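PDB 1YA5: telethonin from Homo sapiens, which bridges two antiparallel titin molecules at the sarcomeric Z-disk and so regulates muscle assembly. Local coordinates for residues C[1-10]-C[23-34]. The protein carries 4 engineered substitutions. Residues are numbered along the deposited sequence; the frame is centred on the assembly and turned at random.
Sequences MATSELSSEV and AEWKDLTLSTRP. Engineered in segment 1-10: Ser8 (natural residue Cys). With SO4 (sulfate ion), chain G.
A classic beta bulge interrupts the N-terminal beta hairpin of telethonin where Leu6 faces both Asp27 and Leu28, and it illustrates how one inserted residue resets the register of two antiparallel strands. Leu6 O accepts both backbone N-H groups, from Asp27 N at 2.9 Å and from Leu28 N at 3.1 Å, while Leu6 N returns a bond to Leu28 O. Before the bulge Ser4 pairs with Leu30; beyond it Ser8 pairs with Trp25 and Val10 with Ala23, all as hydrogen-bonded pairs. The CB of Asp27 is directed toward the partner strand, and with CG anti to the backbone N (chi1 173°) OD2 comes within 2.8 Å of Ser8 OG, a hydrogen bond received on the anti lone pair; the backbone of another protein chain also bonds to OD2. Ser8 is engineered, a cysteine in nature. Its CB lies over the face of the Trp25 indole in a CH-pi contact, 3.9 Å from the centroid of the six-membered ring, and Ser8 O sits above the same ring system, displaced toward its rim. Val10 CG2 lies 4.3 Å from Trp25 CH2. Replacing Trp25 with an alanine would probably strip the cover from Ser8 and lose this apolar contact with Val10. Strand 49-62 pairs with Thr29, Ser31 and Arg33, Arg63 just past its end bonds to Asp27, and strands of other protein chains pair with Glu9-Val10 and Ala23-Glu24, continuing the sheet across both interfaces.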
ATOM      1  N   MET C   1      -3.798 -12.227   3.634  1.00 65.16           N
ATOM      2  CA  MET C   1      -3.041 -12.826   4.770  1.00 68.06           C
ATOM      3  C   MET C   1      -3.124 -11.877   5.962  1.00 66.95           C
ATOM      4  O   MET C   1      -4.236 -11.604   6.415  1.00 70.55           O
ATOM      5  CB  MET C   1      -1.621 -13.216   4.349  1.00 66.14           C
ATOM      6  CG  MET C   1      -1.620 -14.026   3.042  1.00 61.18           C
ATOM      7  SD  MET C   1      -3.280 -14.124   2.222  1.00 62.71           S
ATOM      8  CE  MET C   1      -3.279 -12.812   0.992  1.00 56.79           C
ATOM      9  N   ALA C   2      -2.015 -11.360   6.481  1.00 64.35           N
ATOM     10  CA  ALA C   2      -2.154 -10.475   7.650  1.00 63.78           C
ATOM     11  C   ALA C   2      -2.008  -8.990   7.327  1.00 62.35           C
ATOM     12  O   ALA C   2      -0.928  -8.429   7.491  1.00 63.01           O
ATOM     13  CB  ALA C   2      -1.199 -10.888   8.785  1.00 63.92           C
ATOM     14  N   THR C   3      -3.084  -8.353   6.871  1.00 58.14           N
ATOM     15  CA  THR C   3      -3.152  -6.891   6.849  1.00 57.21           C
ATOM     16  C   THR C   3      -2.469  -6.342   8.095  1.00 53.22           C
ATOM     17  O   THR C   3      -2.602  -6.909   9.167  1.00 48.65           O
ATOM     18  CB  THR C   3      -4.606  -6.407   6.853  1.00 56.62           C
ATOM     19  OG1 THR C   3      -5.464  -7.538   7.000  1.00 59.54           O
ATOM     20  CG2 THR C   3      -4.977  -5.744   5.537  1.00 53.40           C
ATOM     21  N   SER C   4      -1.725  -5.250   7.944  1.00 51.36           N
ATOM     22  CA  SER C   4      -1.183  -4.538   9.092  1.00 47.05           C
ATOM     23  C   SER C   4      -1.837  -3.191   9.116  1.00 47.71           C
ATOM     24  O   SER C   4      -1.947  -2.541   8.084  1.00 49.12           O
ATOM     25  CB  SER C   4       0.332  -4.352   8.983  1.00 46.69           C
ATOM     26  OG  SER C   4       0.974  -5.534   8.523  1.00 53.04           O
ATOM     27  N   GLU C   5      -2.262  -2.770  10.296  1.00 47.08           N
ATOM     28  CA  GLU C   5      -2.929  -1.492  10.463  1.00 49.68           C
ATOM     29  C   GLU C   5      -2.050  -0.598  11.328  1.00 48.51           C
ATOM     30  O   GLU C   5      -1.844  -0.874  12.497  1.00 49.25           O
ATOM     31  CB  GLU C   5      -4.307  -1.698  11.129  1.00 51.42           C
ATOM     32  CG  GLU C   5      -5.511  -1.259  10.288  1.00 52.57           C
ATOM     33  CD  GLU C   5      -5.258   0.028   9.469  1.00 61.61           C
ATOM     34  OE1 GLU C   5      -5.470   0.001   8.233  1.00 59.79           O
ATOM     35  OE2 GLU C   5      -4.861   1.080  10.048  1.00 55.58           O
ATOM     36  N   LEU C   6      -1.527   0.463  10.736  1.00 46.07           N
ATOM     37  CA  LEU C   6      -0.633   1.378  11.433  1.00 44.50           C
ATOM     38  C   LEU C   6      -1.335   2.698  11.719  1.00 43.50           C
ATOM     39  O   LEU C   6      -1.922   3.299  10.817  1.00 46.07           O
ATOM     40  CB  LEU C   6       0.590   1.686  10.554  1.00 51.92           C
ATOM     41  CG  LEU C   6       1.866   0.846  10.663  1.00 47.69           C
ATOM     42  CD1 LEU C   6       1.527  -0.638  10.667  1.00 47.82           C
ATOM     43  CD2 LEU C   6       2.798   1.197   9.528  1.00 42.84           C
ATOM     44  N   SER C   7      -1.230   3.175  12.951  1.00 41.38           N
ATOM     45  CA  SER C   7      -1.854   4.432  13.333  1.00 46.37           C
ATOM     46  C   SER C   7      -0.938   5.609  13.646  1.00 43.70           C
ATOM     47  O   SER C   7       0.238   5.451  13.929  1.00 46.31           O
ATOM     48  CB  SER C   7      -2.794   4.195  14.478  1.00 42.61           C
ATOM     49  OG  SER C   7      -4.103   4.217  13.944  1.00 56.27           O
ATOM     50  N   SER C   8      -1.486   6.804  13.592  1.00 40.37           N
ATOM     51  CA  SER C   8      -0.731   7.962  14.044  1.00 40.38           C
ATOM     52  C   SER C   8      -1.511   8.813  15.028  1.00 41.38           C
ATOM     53  O   SER C   8      -2.694   9.017  14.858  1.00 45.25           O
ATOM     54  CB  SER C   8      -0.351   8.804  12.862  1.00 39.14           C
ATOM     55  OG  SER C   8       0.345   7.992  11.981  1.00 45.51           O
ATOM     56  N   GLU C   9      -0.839   9.323  16.048  1.00 43.36           N
ATOM     57  CA  GLU C   9      -1.470  10.223  16.998  1.00 45.02           C
ATOM     58  C   GLU C   9      -0.791  11.600  17.091  1.00 46.68           C
ATOM     59  O   GLU C   9       0.377  11.761  16.791  1.00 47.10           O
ATOM     60  CB  GLU C   9      -1.522   9.564  18.359  1.00 44.54           C
ATOM     61  CG  GLU C   9      -2.194   8.188  18.344  1.00 46.50           C
ATOM     62  CD  GLU C   9      -1.379   7.112  17.646  1.00 47.11           C
ATOM     63  OE1 GLU C   9      -1.964   6.308  16.886  1.00 48.91           O
ATOM     64  OE2 GLU C   9      -0.154   7.047  17.865  1.00 45.59           O
ATOM     65  N   VAL C  10      -1.549  12.605  17.483  1.00 45.10           N
ATOM     66  CA  VAL C  10      -0.958  13.837  17.940  1.00 49.45           C
ATOM     67  C   VAL C  10      -1.671  14.212  19.205  1.00 47.45           C
ATOM     68  O   VAL C  10      -2.843  13.937  19.329  1.00 48.23           O
ATOM     69  CB  VAL C  10      -1.163  14.963  16.964  1.00 45.54           C
ATOM     70  CG1 VAL C  10      -0.995  16.262  17.668  1.00 44.53           C
ATOM     71  CG2 VAL C  10      -0.198  14.841  15.853  1.00 47.55           C
ATOM     72  N   ALA C  23      -5.647  13.723  18.598  1.00 51.62           N
ATOM     73  CA  ALA C  23      -6.034  13.162  17.296  1.00 50.53           C
ATOM     74  C   ALA C  23      -5.424  11.769  17.189  1.00 49.66           C
ATOM     75  O   ALA C  23      -4.241  11.567  17.492  1.00 46.90           O
ATOM     76  CB  ALA C  23      -5.532  14.066  16.146  1.00 48.92           C
ATOM     77  N   GLU C  24      -6.246  10.796  16.810  1.00 51.41           N
ATOM     78  CA  GLU C  24      -5.768   9.459  16.470  1.00 50.80           C
ATOM     79  C   GLU C  24      -6.353   9.077  15.107  1.00 48.46           C
ATOM     80  O   GLU C  24      -7.558   9.227  14.888  1.00 47.59           O
ATOM     81  CB  GLU C  24      -6.192   8.449  17.550  1.00 50.49           C
ATOM     82  CG  GLU C  24      -5.117   7.416  17.918  1.00 58.65           C
ATOM     83  CD  GLU C  24      -5.682   6.035  18.308  1.00 55.44           C
ATOM     84  OE1 GLU C  24      -5.284   5.011  17.691  1.00 47.50           O
ATOM     85  OE2 GLU C  24      -6.523   5.975  19.230  1.00 58.01           O
ATOM     86  N   TRP C  25      -5.510   8.595  14.188  1.00 45.81           N
ATOM     87  CA  TRP C  25      -6.055   8.112  12.928  1.00 44.64           C
ATOM     88  C   TRP C  25      -5.403   6.887  12.279  1.00 48.11           C
ATOM     89  O   TRP C  25      -4.202   6.626  12.385  1.00 49.16           O
ATOM     90  CB  TRP C  25      -6.169   9.240  11.919  1.00 44.95           C
ATOM     91  CG  TRP C  25      -4.867   9.752  11.415  1.00 45.20           C
ATOM     92  CD1 TRP C  25      -4.266   9.440  10.236  1.00 45.23           C
ATOM     93  CD2 TRP C  25      -4.013  10.695  12.067  1.00 48.92           C
ATOM     94  NE1 TRP C  25      -3.093  10.144  10.096  1.00 50.97           N
ATOM     95  CE2 TRP C  25      -2.911  10.924  11.207  1.00 51.38           C
ATOM     96  CE3 TRP C  25      -4.076  11.380  13.293  1.00 42.71           C
ATOM     97  CZ2 TRP C  25      -1.881  11.818  11.525  1.00 46.68           C
ATOM     98  CZ3 TRP C  25      -3.045  12.260  13.614  1.00 49.31           C
ATOM     99  CH2 TRP C  25      -1.964  12.473  12.730  1.00 48.76           C
ATOM    100  N   LYS C  26      -6.242   6.122  11.572  1.00 49.10           N
ATOM    101  CA  LYS C  26      -5.810   5.007  10.749  1.00 46.05           C
ATOM    102  C   LYS C  26      -4.967   5.592   9.649  1.00 42.54           C
ATOM    103  O   LYS C  26      -5.502   6.236   8.758  1.00 48.27           O
ATOM    104  CB  LYS C  26      -7.020   4.303  10.155  1.00 48.33           C
ATOM    105  CG  LYS C  26      -7.850   3.568  11.182  1.00 50.73           C
ATOM    106  CD  LYS C  26      -9.100   2.958  10.544  1.00 59.60           C
ATOM    107  CE  LYS C  26      -9.555   1.690  11.273  1.00 55.78           C
ATOM    108  NZ  LYS C  26     -10.385   2.022  12.456  1.00 54.11           N
ATOM    109  N   ASP C  27      -3.654   5.407   9.709  1.00 45.66           N
ATOM    110  CA  ASP C  27      -2.756   6.146   8.809  1.00 44.90           C
ATOM    111  C   ASP C  27      -2.392   5.331   7.586  1.00 47.67           C
ATOM    112  O   ASP C  27      -2.629   5.754   6.452  1.00 48.69           O
ATOM    113  CB  ASP C  27      -1.488   6.560   9.554  1.00 44.45           C
ATOM    114  CG  ASP C  27      -0.437   7.189   8.646  1.00 48.20           C
ATOM    115  OD1 ASP C  27      -0.469   6.965   7.413  1.00 49.65           O
ATOM    116  OD2 ASP C  27       0.439   7.905   9.159  1.00 46.32           O
ATOM    117  N   LEU C  28      -1.806   4.173   7.834  1.00 52.83           N
ATOM    118  CA  LEU C  28      -1.325   3.298   6.783  1.00 46.32           C
ATOM    119  C   LEU C  28      -2.007   1.975   6.960  1.00 48.78           C
ATOM    120  O   LEU C  28      -2.157   1.490   8.081  1.00 46.29           O
ATOM    121  CB  LEU C  28       0.175   3.087   6.925  1.00 51.85           C
ATOM    122  CG  LEU C  28       1.022   2.726   5.706  1.00 47.62           C
ATOM    123  CD1 LEU C  28       0.383   3.288   4.479  1.00 63.70           C
ATOM    124  CD2 LEU C  28       2.407   3.315   5.849  1.00 44.53           C
ATOM    125  N   THR C  29      -2.422   1.385   5.850  1.00 50.41           N
ATOM    126  CA  THR C  29      -2.972   0.051   5.879  1.00 53.08           C
ATOM    127  C   THR C  29      -2.250  -0.818   4.843  1.00 50.70           C
ATOM    128  O   THR C  29      -2.096  -0.408   3.709  1.00 45.27           O
ATOM    129  CB  THR C  29      -4.440   0.110   5.563  1.00 53.09           C
ATOM    130  OG1 THR C  29      -5.045  -1.149   5.893  1.00 53.72           O
ATOM    131  CG2 THR C  29      -4.610   0.365   4.083  1.00 54.69           C
ATOM    132  N   LEU C  30      -1.802  -2.007   5.255  1.00 51.73           N
ATOM    133  CA  LEU C  30      -1.041  -2.919   4.391  1.00 45.06           C
ATOM    134  C   LEU C  30      -1.728  -4.250   4.291  1.00 48.24           C
ATOM    135  O   LEU C  30      -1.974  -4.903   5.309  1.00 50.23           O
ATOM    136  CB  LEU C  30       0.346  -3.169   4.972  1.00 44.81           C
ATOM    137  CG  LEU C  30       1.373  -3.757   4.001  1.00 51.58           C
ATOM    138  CD1 LEU C  30       2.017  -2.647   3.101  1.00 47.28           C
ATOM    139  CD2 LEU C  30       2.440  -4.506   4.774  1.00 50.49           C
ATOM    140  N   SER C  31      -2.028  -4.686   3.078  1.00 49.87           N
ATOM    141  CA  SER C  31      -2.602  -6.017   2.944  1.00 51.56           C
ATOM    142  C   SER C  31      -1.893  -6.919   1.958  1.00 53.85           C
ATOM    143  O   SER C  31      -1.124  -6.457   1.093  1.00 46.07           O
ATOM    144  CB  SER C  31      -4.107  -5.985   2.646  1.00 50.97           C
ATOM    145  OG  SER C  31      -4.480  -4.797   1.980  1.00 52.76           O
ATOM    146  N   THR C  32      -2.185  -8.213   2.113  1.00 48.09           N
ATOM    147  CA  THR C  32      -1.702  -9.271   1.247  1.00 49.22           C
ATOM    148  C   THR C  32      -2.793  -9.681   0.277  1.00 50.51           C
ATOM    149  O   THR C  32      -3.928  -9.913   0.691  1.00 50.57           O
ATOM    150  CB  THR C  32      -1.333 -10.477   2.099  1.00 46.87           C
ATOM    151  OG1 THR C  32      -0.325 -10.081   3.035  1.00 53.01           O
ATOM    152  CG2 THR C  32      -0.750 -11.607   1.264  1.00 47.03           C
ATOM    153  N   ARG C  33      -2.455  -9.767  -1.011  1.00 45.56           N
ATOM    154  CA  ARG C  33      -3.367 -10.355  -1.984  1.00 44.89           C
ATOM    155  C   ARG C  33      -2.921 -11.757  -2.355  1.00 48.97           C
ATOM    156  O   ARG C  33      -1.737 -11.999  -2.588  1.00 49.27           O
ATOM    157  CB  ARG C  33      -3.461  -9.499  -3.242  1.00 49.24           C
ATOM    158  CG  ARG C  33      -3.572  -8.014  -2.983  1.00 46.33           C
ATOM    159  CD  ARG C  33      -4.954  -7.640  -2.510  1.00 47.62           C
ATOM    160  NE  ARG C  33      -5.989  -8.269  -3.325  1.00 53.41           N
ATOM    161  CZ  ARG C  33      -7.158  -8.677  -2.850  1.00 49.35           C
ATOM    162  NH1 ARG C  33      -7.432  -8.526  -1.564  1.00 49.03           N
ATOM    163  NH2 ARG C  33      -8.047  -9.240  -3.653  1.00 47.85           N
ATOM    164  N   PRO C  34      -3.873 -12.695  -2.421  1.00 52.11           N
ATOM    165  CA  PRO C  34      -3.558 -14.088  -2.753  1.00 50.07           C
ATOM    166  C   PRO C  34      -2.716 -14.190  -4.018  1.00 50.69           C
ATOM    167  O   PRO C  34      -2.660 -13.255  -4.818  1.00 47.61           O
ATOM    168  CB  PRO C  34      -4.934 -14.709  -3.006  1.00 50.10           C
ATOM    169  CG  PRO C  34      -5.888 -13.518  -3.139  1.00 52.94           C
ATOM    170  CD  PRO C  34      -5.315 -12.492  -2.223  1.00 48.33           C
TER
HETATM  171  S   SO4 G 603     -11.577  -7.680  -2.573  0.50 63.22           S
HETATM  172  O1  SO4 G 603     -13.038  -7.721  -2.458  0.50 53.95           O
HETATM  173  O2  SO4 G 603     -11.166  -6.429  -3.217  0.50 55.69           O
HETATM  174  O3  SO4 G 603     -10.971  -7.745  -1.241  0.50 59.07           O
HETATM  175  O4  SO4 G 603     -11.113  -8.830  -3.356  0.50 55.45           O